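Local coordinates for ribosomal RNA processing protein 6 (Trypanosoma brucei brucei, PDB 4NLC), which probably degrades and trims RNA from the 3' end as the exosome-associated exoribonuclease of rRNA processing, represented here by its catalytic core, at residues E78-L83 with Y133-V138; M112-R117 with F121-L126; R21-D26 with R31-P36. The protein carries 1 engineered substitution. All blocks are in the same frame, centred on the assembly; numbering follows the deposited sequence.

Contact 1. Residues E78-L83 with Y133-V138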
ATOM      1  N   GLU A  78     -16.682 -17.076   4.424  1.00 28.83           N
ATOM      2  CA  GLU A  78     -16.548 -18.553   4.454  1.00 28.56           C
ATOM      3  C   GLU A  78     -15.397 -18.997   3.556  1.00 31.22           C
ATOM      4  O   GLU A  78     -14.639 -19.878   3.943  1.00 32.88           O
ATOM      5  CB  GLU A  78     -17.842 -19.274   3.984  1.00 30.34           C
ATOM      6  CG  GLU A  78     -19.144 -18.539   4.244  1.00 44.32           C
ATOM      7  CD  GLU A  78     -19.519 -17.490   3.213  1.00 60.18           C
ATOM      8  OE1 GLU A  78     -19.576 -16.300   3.594  1.00 47.95           O
ATOM      9  OE2 GLU A  78     -19.808 -17.854   2.048  1.00 51.14           O
ATOM     10  N   ASP A  79     -15.266 -18.396   2.369  1.00 25.97           N
ATOM     11  CA  ASP A  79     -14.171 -18.708   1.442  1.00 26.21           C
ATOM     12  C   ASP A  79     -12.828 -18.200   1.943  1.00 28.35           C
ATOM     13  O   ASP A  79     -11.812 -18.838   1.690  1.00 28.56           O
ATOM     14  CB  ASP A  79     -14.484 -18.243   0.026  1.00 28.31           C
ATOM     15  CG  ASP A  79     -15.528 -19.144  -0.617  1.00 45.67           C
ATOM     16  OD1 ASP A  79     -15.495 -20.378  -0.360  1.00 47.61           O
ATOM     17  OD2 ASP A  79     -16.412 -18.618  -1.320  1.00 54.25           O
ATOM     18  N   LEU A  80     -12.837 -17.095   2.699  1.00 23.70           N
ATOM     19  CA  LEU A  80     -11.645 -16.525   3.325  1.00 23.09           C
ATOM     20  C   LEU A  80     -11.159 -17.446   4.458  1.00 27.11           C
ATOM     21  O   LEU A  80      -9.954 -17.700   4.569  1.00 27.04           O
ATOM     22  CB  LEU A  80     -11.920 -15.094   3.837  1.00 22.61           C
ATOM     23  CG  LEU A  80     -10.753 -14.361   4.497  1.00 28.34           C
ATOM     24  CD1 LEU A  80      -9.546 -14.261   3.543  1.00 29.42           C
ATOM     25  CD2 LEU A  80     -11.184 -12.975   4.992  1.00 27.43           C
ATOM     26  N   GLU A  81     -12.095 -17.938   5.284  1.00 23.38           N
ATOM     27  CA  GLU A  81     -11.814 -18.857   6.390  1.00 23.81           C
ATOM     28  C   GLU A  81     -11.280 -20.177   5.852  1.00 29.50           C
ATOM     29  O   GLU A  81     -10.312 -20.692   6.406  1.00 30.05           O
ATOM     30  CB  GLU A  81     -13.083 -19.112   7.231  1.00 24.45           C
ATOM     31  CG  GLU A  81     -13.527 -17.875   7.985  1.00 25.65           C
ATOM     32  CD  GLU A  81     -14.815 -18.022   8.761  1.00 43.32           C
ATOM     33  OE1 GLU A  81     -15.820 -18.487   8.176  1.00 38.53           O
ATOM     34  OE2 GLU A  81     -14.827 -17.633   9.948  1.00 41.63           O
ATOM     35  N   ALA A  82     -11.910 -20.727   4.773  1.00 25.32           N
ATOM     36  CA  ALA A  82     -11.450 -21.963   4.140  1.00 25.83           C
ATOM     37  C   ALA A  82     -10.000 -21.762   3.648  1.00 29.41           C
ATOM     38  O   ALA A  82      -9.158 -22.648   3.826  1.00 28.17           O
ATOM     39  CB  ALA A  82     -12.359 -22.351   2.966  1.00 26.59           C
ATOM     40  N   LEU A  83      -9.711 -20.584   3.074  1.00 26.76           N
ATOM     41  CA  LEU A  83      -8.368 -20.247   2.583  1.00 27.40           C
ATOM     42  C   LEU A  83      -7.338 -20.183   3.758  1.00 30.27           C
ATOM     43  O   LEU A  83      -6.266 -20.757   3.657  1.00 30.77           O
ATOM     44  CB  LEU A  83      -8.396 -18.928   1.784  1.00 27.56           C
ATOM     45  CG  LEU A  83      -7.041 -18.211   1.610  1.00 33.05           C
ATOM     46  CD1 LEU A  83      -6.054 -19.043   0.759  1.00 33.11           C
ATOM     47  CD2 LEU A  83      -7.224 -16.849   1.038  1.00 36.41           C
ATOM     48  N   TYR A 133      -9.114  -9.583   9.283  1.00 28.19           N
ATOM     49  CA  TYR A 133      -8.502  -9.884  10.583  1.00 28.37           C
ATOM     50  C   TYR A 133      -8.381 -11.405  10.806  1.00 30.05           C
ATOM     51  O   TYR A 133      -7.507 -11.852  11.557  1.00 27.39           O
ATOM     52  CB  TYR A 133      -9.286  -9.214  11.723  1.00 29.93           C
ATOM     53  CG  TYR A 133     -10.667  -9.795  11.967  1.00 33.00           C
ATOM     54  CD1 TYR A 133     -10.849 -10.868  12.827  1.00 35.52           C
ATOM     55  CD2 TYR A 133     -11.797  -9.222  11.395  1.00 34.48           C
ATOM     56  CE1 TYR A 133     -12.119 -11.378  13.093  1.00 38.04           C
ATOM     57  CE2 TYR A 133     -13.075  -9.719  11.659  1.00 36.06           C
ATOM     58  CZ  TYR A 133     -13.227 -10.819  12.485  1.00 43.54           C
ATOM     59  OH  TYR A 133     -14.470 -11.342  12.746  1.00 45.94           O
ATOM     60  N   LEU A 134      -9.248 -12.187  10.122  1.00 26.31           N
ATOM     61  CA  LEU A 134      -9.257 -13.665  10.169  1.00 27.20           C
ATOM     62  C   LEU A 134      -7.980 -14.299   9.630  1.00 30.20           C
ATOM     63  O   LEU A 134      -7.748 -15.477   9.848  1.00 29.83           O
ATOM     64  CB  LEU A 134     -10.501 -14.266   9.473  1.00 27.57           C
ATOM     65  CG  LEU A 134     -11.852 -13.948  10.151  1.00 32.58           C
ATOM     66  CD1 LEU A 134     -13.006 -14.351   9.264  1.00 32.22           C
ATOM     67  CD2 LEU A 134     -11.976 -14.591  11.523  1.00 35.75           C
ATOM     68  N   MET A 135      -7.153 -13.514   8.952  1.00 27.23           N
ATOM     69  CA  MET A 135      -5.877 -13.947   8.397  1.00 27.14           C
ATOM     70  C   MET A 135      -4.757 -13.839   9.441  1.00 27.56           C
ATOM     71  O   MET A 135      -3.681 -14.366   9.196  1.00 28.55           O
ATOM     72  CB  MET A 135      -5.512 -13.105   7.151  1.00 29.33           C
ATOM     73  CG  MET A 135      -6.583 -13.132   6.072  1.00 33.53           C
ATOM     74  SD  MET A 135      -5.873 -13.029   4.434  1.00 38.62           S
ATOM     75  CE  MET A 135      -5.037 -14.699   4.359  1.00 35.02           C
ATOM     76  N   ALA A 136      -5.003 -13.168  10.588  1.00 21.14           N
ATOM     77  CA  ALA A 136      -4.018 -13.021  11.678  1.00 21.84           C
ATOM     78  C   ALA A 136      -3.368 -14.366  12.141  1.00 27.95           C
ATOM     79  O   ALA A 136      -2.166 -14.361  12.377  1.00 29.70           O
ATOM     80  CB  ALA A 136      -4.608 -12.259  12.867  1.00 22.28           C
ATOM     81  N   PRO A 137      -4.036 -15.543  12.185  1.00 25.37           N
ATOM     82  CA  PRO A 137      -3.292 -16.773  12.565  1.00 25.30           C
ATOM     83  C   PRO A 137      -2.189 -17.137  11.547  1.00 29.80           C
ATOM     84  O   PRO A 137      -1.135 -17.609  11.944  1.00 29.73           O
ATOM     85  CB  PRO A 137      -4.389 -17.843  12.607  1.00 26.39           C
ATOM     86  CG  PRO A 137      -5.658 -17.090  12.819  1.00 29.93           C
ATOM     87  CD  PRO A 137      -5.476 -15.846  12.006  1.00 25.71           C
ATOM     88  N   VAL A 138      -2.409 -16.870  10.255  1.00 25.64           N
ATOM     89  CA  VAL A 138      -1.422 -17.143   9.205  1.00 24.96           C
ATOM     90  C   VAL A 138      -0.288 -16.123   9.279  1.00 28.51           C
ATOM     91  O   VAL A 138       0.873 -16.528   9.362  1.00 28.48           O
ATOM     92  CB  VAL A 138      -2.041 -17.246   7.772  1.00 28.32           C
ATOM     93  CG1 VAL A 138      -0.959 -17.459   6.704  1.00 27.58           C
ATOM     94  CG2 VAL A 138      -3.063 -18.373   7.702  1.00 28.64           C
TER
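Leu-80 and Met-135 meet where helix 77-87 faces the 3-10 segment that leads into helix 136-140: CD1 of Leu-80 lies 4.0 Å from SD of Met-135, and the two side chains cross at about a right angle. Leu-80 reaches over with CG anti to its backbone nitrogen (chi1 -179°), which carries CD1 toward the thioether. Met-135 sets out less directly; bends at chi2 and chi3 bring its sulfur back to the helix.

The second pair is Glu-81 with Leu-134, at the closest backbone approach, where their CA atoms are 6.9 Å apart. Here CD1 of Leu-134 touches the stem of the glutamate, CG of Glu-81 being 3.8 Å away, and it lies equally near OE2. The methyl thus lies against both the stem and one carboxylate oxygen of Glu-81, a residue that remains exposed.

In the next shell, Leu-80 meets the sheet at Val-123 of strand 120-123, and Met-135 meets it at Met-112 and Ile-114 of strand 108-115. Val-128 and Met-132 are loop neighbours of Leu-80, and Leu-87 is a helical one of Met-135. Leu-134 leans on Val-77, at the start of helix 77-87.

With about 226 Å² buried in all and no polar bond between the segments, dispersion and exclusion of water hold this junction: a sulfur-and-methyl interior, edged by a carboxylate whose charge is left at the surface.

Contact 2. Residues M112-R117 with F121-L126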
ATOM      1  N   MET A 112      -5.508  -8.893  -2.531  1.00 24.86           N
ATOM      2  CA  MET A 112      -4.393  -9.603  -1.909  1.00 23.40           C
ATOM      3  C   MET A 112      -4.224 -10.860  -2.767  1.00 27.66           C
ATOM      4  O   MET A 112      -5.204 -11.522  -3.094  1.00 25.20           O
ATOM      5  CB  MET A 112      -4.695  -9.976  -0.438  1.00 24.36           C
ATOM      6  CG  MET A 112      -3.599 -10.813   0.220  1.00 27.20           C
ATOM      7  SD  MET A 112      -3.967 -11.294   1.930  1.00 32.84           S
ATOM      8  CE  MET A 112      -3.498  -9.827   2.777  1.00 28.87           C
ATOM      9  N   GLN A 113      -2.993 -11.176  -3.134  1.00 23.30           N
ATOM     10  CA  GLN A 113      -2.731 -12.368  -3.921  1.00 22.75           C
ATOM     11  C   GLN A 113      -1.883 -13.268  -3.034  1.00 26.37           C
ATOM     12  O   GLN A 113      -1.010 -12.789  -2.297  1.00 22.26           O
ATOM     13  CB  GLN A 113      -1.995 -12.024  -5.243  1.00 24.26           C
ATOM     14  CG  GLN A 113      -2.774 -11.073  -6.168  1.00 26.77           C
ATOM     15  CD  GLN A 113      -2.244  -9.678  -6.088  1.00 36.84           C
ATOM     16  OE1 GLN A 113      -1.264  -9.317  -6.730  1.00 45.79           O
ATOM     17  NE2 GLN A 113      -2.844  -8.873  -5.265  1.00 26.52           N
ATOM     18  N   ILE A 114      -2.178 -14.562  -3.069  1.00 25.13           N
ATOM     19  CA  ILE A 114      -1.444 -15.553  -2.287  1.00 25.66           C
ATOM     20  C   ILE A 114      -1.152 -16.756  -3.149  1.00 30.15           C
ATOM     21  O   ILE A 114      -2.077 -17.327  -3.719  1.00 31.36           O
ATOM     22  CB  ILE A 114      -2.180 -15.985  -0.968  1.00 28.53           C
ATOM     23  CG1 ILE A 114      -2.410 -14.800   0.006  1.00 29.25           C
ATOM     24  CG2 ILE A 114      -1.393 -17.092  -0.241  1.00 27.52           C
ATOM     25  CD1 ILE A 114      -3.806 -14.744   0.564  1.00 40.97           C
ATOM     26  N   SER A 115       0.100 -17.210  -3.157  1.00 25.67           N
ATOM     27  CA  SER A 115       0.425 -18.461  -3.819  1.00 26.04           C
ATOM     28  C   SER A 115       1.027 -19.422  -2.815  1.00 29.30           C
ATOM     29  O   SER A 115       1.826 -19.021  -1.962  1.00 26.91           O
ATOM     30  CB  SER A 115       1.409 -18.267  -4.971  1.00 28.17           C
ATOM     31  OG  SER A 115       0.856 -17.609  -6.100  1.00 33.95           O
ATOM     32  N   THR A 116       0.679 -20.700  -2.965  1.00 27.16           N
ATOM     33  CA  THR A 116       1.267 -21.810  -2.216  1.00 28.50           C
ATOM     34  C   THR A 116       1.996 -22.626  -3.268  1.00 32.83           C
ATOM     35  O   THR A 116       1.861 -22.345  -4.460  1.00 32.23           O
ATOM     36  CB  THR A 116       0.214 -22.662  -1.425  1.00 32.01           C
ATOM     37  OG1 THR A 116      -0.529 -23.508  -2.299  1.00 34.38           O
ATOM     38  CG2 THR A 116      -0.723 -21.827  -0.568  1.00 26.52           C
ATOM     39  N   ARG A 117       2.732 -23.661  -2.849  1.00 30.60           N
ATOM     40  CA  ARG A 117       3.424 -24.564  -3.773  1.00 30.46           C
ATOM     41  C   ARG A 117       2.452 -25.283  -4.721  1.00 32.43           C
ATOM     42  O   ARG A 117       2.881 -25.758  -5.759  1.00 32.55           O
ATOM     43  CB  ARG A 117       4.232 -25.629  -2.984  1.00 29.45           C
ATOM     44  CG  ARG A 117       5.308 -25.059  -2.060  1.00 29.38           C
ATOM     45  CD  ARG A 117       6.333 -24.202  -2.800  1.00 30.90           C
ATOM     46  NE  ARG A 117       7.393 -23.841  -1.877  1.00 32.79           N
ATOM     47  CZ  ARG A 117       8.606 -23.435  -2.219  1.00 41.14           C
ATOM     48  NH1 ARG A 117       8.921 -23.263  -3.497  1.00 36.49           N
ATOM     49  NH2 ARG A 117       9.511 -23.191  -1.288  1.00 29.88           N
ATOM     50  N   PHE A 121      -4.322 -17.988  -5.101  1.00 27.05           N
ATOM     51  CA  PHE A 121      -5.531 -17.380  -4.568  1.00 25.98           C
ATOM     52  C   PHE A 121      -5.507 -15.890  -4.829  1.00 27.89           C
ATOM     53  O   PHE A 121      -4.436 -15.283  -4.878  1.00 26.85           O
ATOM     54  CB  PHE A 121      -5.654 -17.625  -3.062  1.00 27.51           C
ATOM     55  CG  PHE A 121      -5.756 -19.083  -2.676  1.00 29.37           C
ATOM     56  CD1 PHE A 121      -6.989 -19.737  -2.679  1.00 31.18           C
ATOM     57  CD2 PHE A 121      -4.619 -19.807  -2.312  1.00 31.00           C
ATOM     58  CE1 PHE A 121      -7.088 -21.083  -2.311  1.00 32.29           C
ATOM     59  CE2 PHE A 121      -4.718 -21.151  -1.933  1.00 34.32           C
ATOM     60  CZ  PHE A 121      -5.959 -21.771  -1.916  1.00 32.97           C
ATOM     61  N   ILE A 122      -6.683 -15.323  -5.052  1.00 25.09           N
ATOM     62  CA  ILE A 122      -6.888 -13.878  -5.211  1.00 25.89           C
ATOM     63  C   ILE A 122      -7.980 -13.529  -4.245  1.00 29.04           C
ATOM     64  O   ILE A 122      -9.059 -14.109  -4.328  1.00 27.11           O
ATOM     65  CB  ILE A 122      -7.168 -13.390  -6.660  1.00 29.37           C
ATOM     66  CG1 ILE A 122      -5.909 -13.523  -7.530  1.00 29.66           C
ATOM     67  CG2 ILE A 122      -7.674 -11.934  -6.664  1.00 28.53           C
ATOM     68  CD1 ILE A 122      -6.175 -13.430  -9.049  1.00 41.02           C
ATOM     69  N   VAL A 123      -7.659 -12.657  -3.271  1.00 25.15           N
ATOM     70  CA  VAL A 123      -8.575 -12.234  -2.235  1.00 25.56           C
ATOM     71  C   VAL A 123      -9.158 -10.849  -2.503  1.00 28.70           C
ATOM     72  O   VAL A 123      -8.435  -9.876  -2.615  1.00 27.62           O
ATOM     73  CB  VAL A 123      -7.973 -12.357  -0.797  1.00 29.39           C
ATOM     74  CG1 VAL A 123      -9.014 -12.000   0.273  1.00 27.91           C
ATOM     75  CG2 VAL A 123      -7.460 -13.771  -0.568  1.00 29.57           C
ATOM     76  N   ASP A 124     -10.493 -10.765  -2.508  1.00 26.65           N
ATOM     77  CA  ASP A 124     -11.145  -9.484  -2.663  1.00 27.16           C
ATOM     78  C   ASP A 124     -11.244  -8.739  -1.326  1.00 32.71           C
ATOM     79  O   ASP A 124     -12.239  -8.851  -0.610  1.00 31.67           O
ATOM     80  CB  ASP A 124     -12.491  -9.616  -3.389  1.00 29.11           C
ATOM     81  CG  ASP A 124     -13.102  -8.290  -3.770  1.00 32.56           C
ATOM     82  OD1 ASP A 124     -12.730  -7.259  -3.153  1.00 30.63           O
ATOM     83  OD2 ASP A 124     -13.985  -8.280  -4.641  1.00 36.52           O
ATOM     84  N   CYS A 125     -10.179  -7.964  -1.024  1.00 32.63           N
ATOM     85  CA  CYS A 125      -9.943  -7.037   0.105  1.00 33.13           C
ATOM     86  C   CYS A 125     -11.020  -6.024   0.273  1.00 36.21           C
ATOM     87  O   CYS A 125     -11.008  -5.342   1.293  1.00 38.24           O
ATOM     88  CB  CYS A 125      -8.631  -6.293  -0.103  1.00 33.32           C
ATOM     89  SG  CYS A 125      -7.190  -7.294   0.136  1.00 37.00           S
ATOM     90  N   LEU A 126     -11.763  -5.734  -0.783  1.00 30.11           N
ATOM     91  CA  LEU A 126     -12.817  -4.756  -0.703  1.00 29.92           C
ATOM     92  C   LEU A 126     -14.061  -5.418  -0.164  1.00 35.04           C
ATOM     93  O   LEU A 126     -14.625  -4.952   0.815  1.00 36.42           O
ATOM     94  CB  LEU A 126     -13.077  -4.094  -2.069  1.00 29.54           C
ATOM     95  CG  LEU A 126     -12.009  -3.108  -2.545  1.00 32.09           C
ATOM     96  CD1 LEU A 126     -12.331  -2.577  -3.957  1.00 30.93           C
ATOM     97  CD2 LEU A 126     -11.823  -1.966  -1.542  1.00 32.06           C
TER
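Phe-121 and Ile-114 pair across an antiparallel beta hairpin of the exonuclease domain, whose RNase H-like fold has a mixed sheet at its core; the short strand axes run 4.7 Å apart at 160°. Phe-121 forms both backbone bonds with Ile-114. Its N donates to Ile-114 O at 2.7 Å, and its O accepts from Ile-114 N at 3.0 Å, a nearly straight bond (174° at the hydrogen) whose donor stands above the carbonyl plane. The ring turns its edge to Thr-116, CE2 being 4.3 Å from Thr-116 CG2, and its side chain also packs on Leu-83 of helix 77-87.

Ile-122 stands opposite Gln-113 in a non-hydrogen-bonded pair, their side chains on the other face of the sheet. It bonds through its backbone to Thr-72 and Val-74, so strand 120-123 sits between 108-115 and 71-74.

Val-123 returns to the face of Phe-121 and Ile-114. Two bonds join it to Met-112, and CG2, placed anti to the carbonyl carbon while CG1 takes the position anti to the nitrogen (chi1 -176°), reaches Ile-114 CD1 at 3.9 Å.

Asp-124 begins an Asx turn, its OD1 accepting from Leu-126 N at 3.0 Å, while OD2 forms a salt bridge with Arg-209. Within that turn Cys-125 points back at the first strand, placing SG 3.7 Å from Met-112 CB.

Contact 3. Residues R21-D26 with R31-P36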
ATOM      1  N   ARG A  21      -3.983   4.966  15.270  1.00 32.76           N
ATOM      2  CA  ARG A  21      -4.188   4.058  16.396  1.00 33.59           C
ATOM      3  C   ARG A  21      -4.688   2.737  15.819  1.00 37.41           C
ATOM      4  O   ARG A  21      -5.777   2.701  15.238  1.00 36.88           O
ATOM      5  CB  ARG A  21      -5.188   4.611  17.414  1.00 36.22           C
ATOM      6  CG  ARG A  21      -5.284   3.728  18.658  1.00 43.51           C
ATOM      7  CD  ARG A  21      -6.410   4.111  19.600  1.00 46.68           C
ATOM      8  NE  ARG A  21      -6.224   5.433  20.200  1.00 50.56           N
ATOM      9  CZ  ARG A  21      -5.533   5.665  21.313  1.00 62.15           C
ATOM     10  NH1 ARG A  21      -4.953   4.662  21.966  1.00 45.55           N
ATOM     11  NH2 ARG A  21      -5.413   6.902  21.780  1.00 46.42           N
ATOM     12  N   PRO A  22      -3.890   1.657  15.900  1.00 32.70           N
ATOM     13  CA  PRO A  22      -4.324   0.400  15.276  1.00 32.40           C
ATOM     14  C   PRO A  22      -5.334  -0.398  16.085  1.00 35.33           C
ATOM     15  O   PRO A  22      -5.184  -0.534  17.289  1.00 35.32           O
ATOM     16  CB  PRO A  22      -3.011  -0.379  15.118  1.00 33.90           C
ATOM     17  CG  PRO A  22      -2.155   0.110  16.210  1.00 37.56           C
ATOM     18  CD  PRO A  22      -2.538   1.539  16.483  1.00 33.63           C
ATOM     19  N   VAL A  23      -6.360  -0.905  15.415  1.00 32.01           N
ATOM     20  CA  VAL A  23      -7.356  -1.829  15.963  1.00 32.21           C
ATOM     21  C   VAL A  23      -6.929  -3.133  15.288  1.00 32.87           C
ATOM     22  O   VAL A  23      -6.763  -3.152  14.062  1.00 29.51           O
ATOM     23  CB  VAL A  23      -8.829  -1.454  15.632  1.00 37.00           C
ATOM     24  CG1 VAL A  23      -9.785  -2.564  16.066  1.00 36.79           C
ATOM     25  CG2 VAL A  23      -9.220  -0.132  16.296  1.00 37.61           C
ATOM     26  N   TYR A  24      -6.678  -4.195  16.074  1.00 28.33           N
ATOM     27  CA  TYR A  24      -6.180  -5.444  15.491  1.00 25.87           C
ATOM     28  C   TYR A  24      -6.631  -6.694  16.262  1.00 29.74           C
ATOM     29  O   TYR A  24      -6.923  -6.639  17.463  1.00 28.59           O
ATOM     30  CB  TYR A  24      -4.631  -5.391  15.412  1.00 25.06           C
ATOM     31  CG  TYR A  24      -3.985  -5.343  16.778  1.00 25.43           C
ATOM     32  CD1 TYR A  24      -3.943  -4.154  17.510  1.00 27.70           C
ATOM     33  CD2 TYR A  24      -3.520  -6.501  17.392  1.00 24.68           C
ATOM     34  CE1 TYR A  24      -3.456  -4.125  18.813  1.00 29.49           C
ATOM     35  CE2 TYR A  24      -2.954  -6.467  18.662  1.00 25.73           C
ATOM     36  CZ  TYR A  24      -2.952  -5.285  19.381  1.00 35.04           C
ATOM     37  OH  TYR A  24      -2.447  -5.264  20.652  1.00 36.61           O
ATOM     38  N   TYR A  25      -6.571  -7.838  15.572  1.00 25.74           N
ATOM     39  CA  TYR A  25      -6.920  -9.140  16.105  1.00 24.94           C
ATOM     40  C   TYR A  25      -5.709 -10.058  16.278  1.00 25.91           C
ATOM     41  O   TYR A  25      -4.791 -10.061  15.446  1.00 24.00           O
ATOM     42  CB  TYR A  25      -7.974  -9.794  15.216  1.00 25.35           C
ATOM     43  CG  TYR A  25      -9.336  -9.142  15.320  1.00 29.41           C
ATOM     44  CD1 TYR A  25      -9.596  -7.910  14.711  1.00 30.53           C
ATOM     45  CD2 TYR A  25     -10.382  -9.773  15.988  1.00 31.83           C
ATOM     46  CE1 TYR A  25     -10.856  -7.319  14.786  1.00 29.65           C
ATOM     47  CE2 TYR A  25     -11.653  -9.206  16.041  1.00 33.35           C
ATOM     48  CZ  TYR A  25     -11.884  -7.978  15.444  1.00 42.37           C
ATOM     49  OH  TYR A  25     -13.139  -7.424  15.511  1.00 46.50           O
ATOM     50  N   ASP A  26      -5.730 -10.873  17.327  1.00 22.81           N
ATOM     51  CA  ASP A  26      -4.645 -11.832  17.542  1.00 23.88           C
ATOM     52  C   ASP A  26      -4.980 -13.142  16.808  1.00 28.69           C
ATOM     53  O   ASP A  26      -5.936 -13.166  16.021  1.00 27.59           O
ATOM     54  CB  ASP A  26      -4.359 -12.040  19.046  1.00 26.36           C
ATOM     55  CG  ASP A  26      -5.567 -12.447  19.890  1.00 32.89           C
ATOM     56  OD1 ASP A  26      -6.521 -13.041  19.326  1.00 29.88           O
ATOM     57  OD2 ASP A  26      -5.582 -12.118  21.100  1.00 32.74           O
ATOM     58  N   ARG A  31     -10.220  -9.117  19.506  1.00 32.19           N
ATOM     59  CA  ARG A  31     -10.049  -7.710  19.137  1.00 32.57           C
ATOM     60  C   ARG A  31      -9.238  -6.945  20.189  1.00 34.93           C
ATOM     61  O   ARG A  31      -9.527  -7.040  21.385  1.00 34.93           O
ATOM     62  CB  ARG A  31     -11.437  -7.049  18.971  1.00 34.63           C
ATOM     63  CG  ARG A  31     -11.424  -5.635  18.389  1.00 43.01           C
ATOM     64  CD  ARG A  31     -12.835  -5.094  18.276  1.00 44.75           C
ATOM     65  NE  ARG A  31     -12.864  -3.759  17.677  1.00 58.45           N
ATOM     66  CZ  ARG A  31     -12.850  -2.619  18.366  1.00 71.65           C
ATOM     67  NH1 ARG A  31     -12.788  -2.637  19.692  1.00 47.69           N
ATOM     68  NH2 ARG A  31     -12.880  -1.454  17.733  1.00 65.34           N
ATOM     69  N   HIS A  32      -8.263  -6.144  19.733  1.00 29.98           N
ATOM     70  CA  HIS A  32      -7.472  -5.275  20.609  1.00 30.75           C
ATOM     71  C   HIS A  32      -7.402  -3.869  20.041  1.00 34.86           C
ATOM     72  O   HIS A  32      -7.490  -3.673  18.825  1.00 33.44           O
ATOM     73  CB  HIS A  32      -6.037  -5.818  20.848  1.00 31.71           C
ATOM     74  CG  HIS A  32      -5.975  -7.244  21.311  1.00 34.85           C
ATOM     75  ND1 HIS A  32      -5.946  -7.560  22.646  1.00 37.07           N
ATOM     76  CD2 HIS A  32      -5.949  -8.390  20.586  1.00 36.20           C
ATOM     77  CE1 HIS A  32      -5.900  -8.884  22.701  1.00 36.93           C
ATOM     78  NE2 HIS A  32      -5.899  -9.425  21.483  1.00 36.51           N
ATOM     79  N   VAL A  33      -7.220  -2.891  20.931  1.00 33.07           N
ATOM     80  CA  VAL A  33      -7.020  -1.487  20.579  1.00 32.36           C
ATOM     81  C   VAL A  33      -5.567  -1.172  20.964  1.00 37.28           C
ATOM     82  O   VAL A  33      -5.156  -1.353  22.117  1.00 36.06           O
ATOM     83  CB  VAL A  33      -8.071  -0.547  21.231  1.00 35.96           C
ATOM     84  CG1 VAL A  33      -7.672   0.911  21.099  1.00 36.30           C
ATOM     85  CG2 VAL A  33      -9.459  -0.767  20.631  1.00 35.41           C
ATOM     86  N   GLY A  34      -4.786  -0.805  19.961  1.00 35.53           N
ATOM     87  CA  GLY A  34      -3.375  -0.459  20.113  1.00 34.95           C
ATOM     88  C   GLY A  34      -3.164   0.976  20.547  1.00 39.54           C
ATOM     89  O   GLY A  34      -4.116   1.667  20.920  1.00 37.90           O
ATOM     90  N   GLU A  35      -1.893   1.420  20.508  1.00 38.91           N
ATOM     91  CA  GLU A  35      -1.454   2.756  20.920  1.00 39.48           C
ATOM     92  C   GLU A  35      -0.751   3.474  19.785  1.00 42.83           C
ATOM     93  O   GLU A  35       0.003   2.826  19.053  1.00 41.54           O
ATOM     94  CB  GLU A  35      -0.512   2.669  22.137  1.00 41.35           C
ATOM     95  CG  GLU A  35      -1.161   2.037  23.361  1.00 56.97           C
ATOM     96  CD  GLU A  35      -0.282   1.892  24.592  1.00 95.67           C
ATOM     97  OE1 GLU A  35       0.965   1.881  24.450  1.00 95.30           O
ATOM     98  OE2 GLU A  35      -0.847   1.760  25.703  1.00 95.18           O
ATOM     99  N   PRO A  36      -0.953   4.813  19.635  1.00 39.76           N
ATOM    100  CA  PRO A  36      -0.254   5.550  18.565  1.00 38.87           C
ATOM    101  C   PRO A  36       1.267   5.435  18.699  1.00 41.24           C
ATOM    102  O   PRO A  36       1.783   5.419  19.822  1.00 40.73           O
ATOM    103  CB  PRO A  36      -0.731   6.996  18.760  1.00 41.44           C
ATOM    104  CG  PRO A  36      -2.018   6.885  19.507  1.00 46.18           C
ATOM    105  CD  PRO A  36      -1.808   5.722  20.432  1.00 42.02           C
TER
HETATM  106  O   HOH W   1      -3.421  -3.623  23.447  1.00 57.70           O
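Arg-21 reaches along the end of a two-stranded antiparallel hairpin to Gly-34 and Pro-36. Its chain bends at chi3, and NH1 donates to Gly-34 O at 3.3 Å, on a lone pair in the carbonyl plane. Pro-36 CD sits over one face of the guanidinium. Pro-22 contributes its carbonyl, which takes a 2.7 Å bond from Gly-34 N almost head-on (C=O...N 178°).

Val-23 pairs with Val-33 without hydrogen bonds. Its CG1 lies over one face of the Arg-31 guanidinium, 3.7 Å from NE, a methyl set against the flat of a charged group.

Tyr-24 exchanges two backbone bonds with His-32. With chi1 at 65°, its ring swings over the partner strand, so that His-32 CB presses on one face, 3.5 Å from Tyr-24 CZ, a CH-pi contact. The imidazole is slid aside, the planes 23° apart with little overlap.

Tyr-25 receives Arg-31 in the same manner: CB of the arginine is 3.6 Å from Tyr-25 CE2, over the ring. The tyrosine also stacks with Tyr-133, linking the hairpin to the 3-10 segment that leads into helix 136-140.

Asp-26 closes the series. OD2 accepts from His-32 NE2 at 2.7 Å; it lies in the imidazole plane, whereas NE2 approaches from well above the carboxylate plane. OD1 takes the backbone N-H groups of Lys-28 and Val-30. Asp-26 thus ties the connecting turn to the second strand, and its negative charge would tend to favour a protonated histidine.

Overall arrangement
Along the chain the hairpin of contact 3 closes first; contact 1 then opens on helix 77-87, and contact 2 is nested within the loop that contact 1 closes. Contacts 1 and 2 have centres about 11 Å apart and share the exonuclease domain: Leu-83 CD1 meets Phe-121 CG at 3.4 Å, and Met-135 SD and Met-112 SD are 3.6 Å apart, so helix 77-87 and residues 133-138 line one side of the six-stranded sheet. Contact 3 lies about 18 Å from contact 1 between centres, touching it where Tyr-25 meets Tyr-133 and Ala-136. Its nearest atoms are about 13 Å from contact 2. The order is therefore sheet, helical layer, outer N-terminal hairpin.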